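Local structure of Cyclo(L-leucyl-L-leucyl) synthase (Staphylococcus haemolyticus, 6EZ3) at residues 23-27 with 42-46. The protein catalyses ATP-independent formation of cyclodipeptides from aminoacyl-tRNAs, chiefly cyclo(L-Leu-L-Leu) from two molecules of leucyl-tRNA. Residues are numbered along the deposited sequence; the frame is centred on the assembly and turned at random.
Sequences VILGI and IIQWA
Leu-25 reaches from strand 22-26 to helix 36-49 and sets its forked end against one turn of the helix. Both methyls press on the CB of Ala-46 from the same side, with CD1 at 3.6 Å and CD2 at 3.7 Å from it. CD1 also lies 3.5 Å from the carbonyl O of Ile-42, an atom already hydrogen-bonded to the N of Ala-46. The same CD1 meets CG1 of Ile-43 at 3.9 Å. CG of Leu-25 is anti to its carbonyl carbon (chi1 -49°), and in this rotamer both methyls end up on Ala-46.

Val-23 meets Ala-46 through CG1, 3.8 Å from CB. Its other methyl, CG2, and CD2 of Leu-25 approach the Trp-45 indole at its edge, close to the ring plane, each 4.3 Å from CZ3. Phe-50 meets the same indole edge-to-face. At the far end, Ile-27 and Ile-42 cross at a slant, with CG1 of Ile-27 3.7 Å from CD1 of Ile-42.

The strand and helix segments run nearly antiparallel, at 176°, as the first two elements of the beta-alpha-beta unit completed by the parallel strand 52-57, consistent with the Rossmann-like fold of the HUP clan. The strand leads through Ile-27 to Ser-28, the probable nucleophile. The interface is buried and apolar. With no hydrogen bond between the two segments, their association here rests on apolar packing and its exclusion of water.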
loop_
_atom_site.group_PDB
_atom_site.type_symbol
_atom_site.label_atom_id
_atom_site.label_comp_id
_atom_site.label_asym_id
_atom_site.label_seq_id
_atom_site.Cartn_x
_atom_site.Cartn_y
_atom_site.Cartn_z
ATOM N N VAL A 23 -10.302 3.755 -7.247
ATOM C CA VAL A 23 -9.819 3.114 -6.022
ATOM C C VAL A 23 -8.513 2.342 -6.316
ATOM O O VAL A 23 -8.326 1.831 -7.431
ATOM C CB VAL A 23 -10.904 2.221 -5.327
ATOM C CG1 VAL A 23 -11.320 0.992 -6.160
ATOM C CG2 VAL A 23 -10.453 1.804 -3.936
ATOM N N ILE A 24 -7.610 2.288 -5.322
ATOM C CA ILE A 24 -6.377 1.530 -5.363
ATOM C C ILE A 24 -6.615 0.428 -4.385
ATOM O O ILE A 24 -6.890 0.689 -3.212
ATOM C CB ILE A 24 -5.093 2.348 -5.005
ATOM C CG1 ILE A 24 -4.841 3.507 -6.020
ATOM C CG2 ILE A 24 -3.847 1.418 -4.935
ATOM C CD1 ILE A 24 -3.855 4.504 -5.587
ATOM N N LEU A 25 -6.568 -0.814 -4.859
ATOM C CA LEU A 25 -6.705 -1.951 -3.953
ATOM C C LEU A 25 -5.282 -2.347 -3.560
ATOM O O LEU A 25 -4.471 -2.696 -4.414
ATOM C CB LEU A 25 -7.454 -3.146 -4.570
ATOM C CG LEU A 25 -8.774 -2.882 -5.270
ATOM C CD1 LEU A 25 -9.234 -4.114 -5.973
ATOM C CD2 LEU A 25 -9.841 -2.463 -4.312
ATOM N N GLY A 26 -4.970 -2.187 -2.288
ATOM C CA GLY A 26 -3.681 -2.570 -1.755
ATOM C C GLY A 26 -3.734 -4.030 -1.352
ATOM O O GLY A 26 -4.491 -4.401 -0.435
ATOM N N ILE A 27 -2.942 -4.873 -2.062
ATOM C CA ILE A 27 -2.777 -6.294 -1.748
ATOM C C ILE A 27 -1.387 -6.498 -1.096
ATOM O O ILE A 27 -0.402 -5.924 -1.543
ATOM C CB ILE A 27 -3.090 -7.187 -2.961
ATOM C CG1 ILE A 27 -4.609 -7.123 -3.255
ATOM C CG2 ILE A 27 -2.649 -8.637 -2.720
ATOM C CD1 ILE A 27 -5.023 -7.108 -4.711
ATOM N N ILE A 42 -12.363 -8.335 -3.385
ATOM C CA ILE A 42 -12.025 -6.908 -3.444
ATOM C C ILE A 42 -12.014 -6.384 -4.875
ATOM O O ILE A 42 -12.382 -5.242 -5.083
ATOM C CB ILE A 42 -10.719 -6.533 -2.664
ATOM C CG1 ILE A 42 -9.518 -7.387 -3.090
ATOM C CG2 ILE A 42 -10.959 -6.590 -1.138
ATOM C CD1 ILE A 42 -8.234 -7.027 -2.505
ATOM N N ILE A 43 -11.611 -7.213 -5.858
ATOM C CA ILE A 43 -11.602 -6.813 -7.262
ATOM C C ILE A 43 -13.045 -6.688 -7.750
ATOM O O ILE A 43 -13.426 -5.646 -8.300
ATOM C CB ILE A 43 -10.729 -7.719 -8.150
ATOM C CG1 ILE A 43 -9.252 -7.634 -7.700
ATOM C CG2 ILE A 43 -10.919 -7.348 -9.632
ATOM C CD1 ILE A 43 -8.161 -8.087 -8.766
ATOM N N GLN A 44 -13.862 -7.715 -7.489
ATOM C CA GLN A 44 -15.264 -7.679 -7.871
ATOM C C GLN A 44 -15.960 -6.461 -7.282
ATOM O O GLN A 44 -16.720 -5.815 -7.992
ATOM C CB GLN A 44 -15.978 -8.986 -7.491
ATOM C CG GLN A 44 -15.756 -10.148 -8.486
ATOM C CD GLN A 44 -16.165 -9.875 -9.925
ATOM O OE1 GLN A 44 -17.098 -9.095 -10.217
ATOM N NE2 GLN A 44 -15.462 -10.519 -10.861
ATOM N N TRP A 45 -15.630 -6.108 -6.012
ATOM C CA TRP A 45 -16.128 -4.942 -5.266
ATOM C C TRP A 45 -15.673 -3.628 -5.912
ATOM O O TRP A 45 -16.495 -2.739 -6.124
ATOM C CB TRP A 45 -15.669 -4.986 -3.789
ATOM C CG TRP A 45 -16.069 -3.774 -2.986
ATOM C CD1 TRP A 45 -17.279 -3.542 -2.406
ATOM C CD2 TRP A 45 -15.265 -2.615 -2.719
ATOM N NE1 TRP A 45 -17.281 -2.308 -1.794
ATOM C CE2 TRP A 45 -16.060 -1.715 -1.978
ATOM C CE3 TRP A 45 -13.950 -2.237 -3.057
ATOM C CZ2 TRP A 45 -15.585 -0.467 -1.556
ATOM C CZ3 TRP A 45 -13.485 -0.989 -2.655
ATOM C CH2 TRP A 45 -14.297 -0.126 -1.905
ATOM N N ALA A 46 -14.371 -3.520 -6.233
ATOM C CA ALA A 46 -13.806 -2.328 -6.834
ATOM C C ALA A 46 -14.510 -2.125 -8.128
ATOM O O ALA A 46 -15.071 -1.054 -8.335
ATOM C CB ALA A 46 -12.313 -2.506 -7.077
#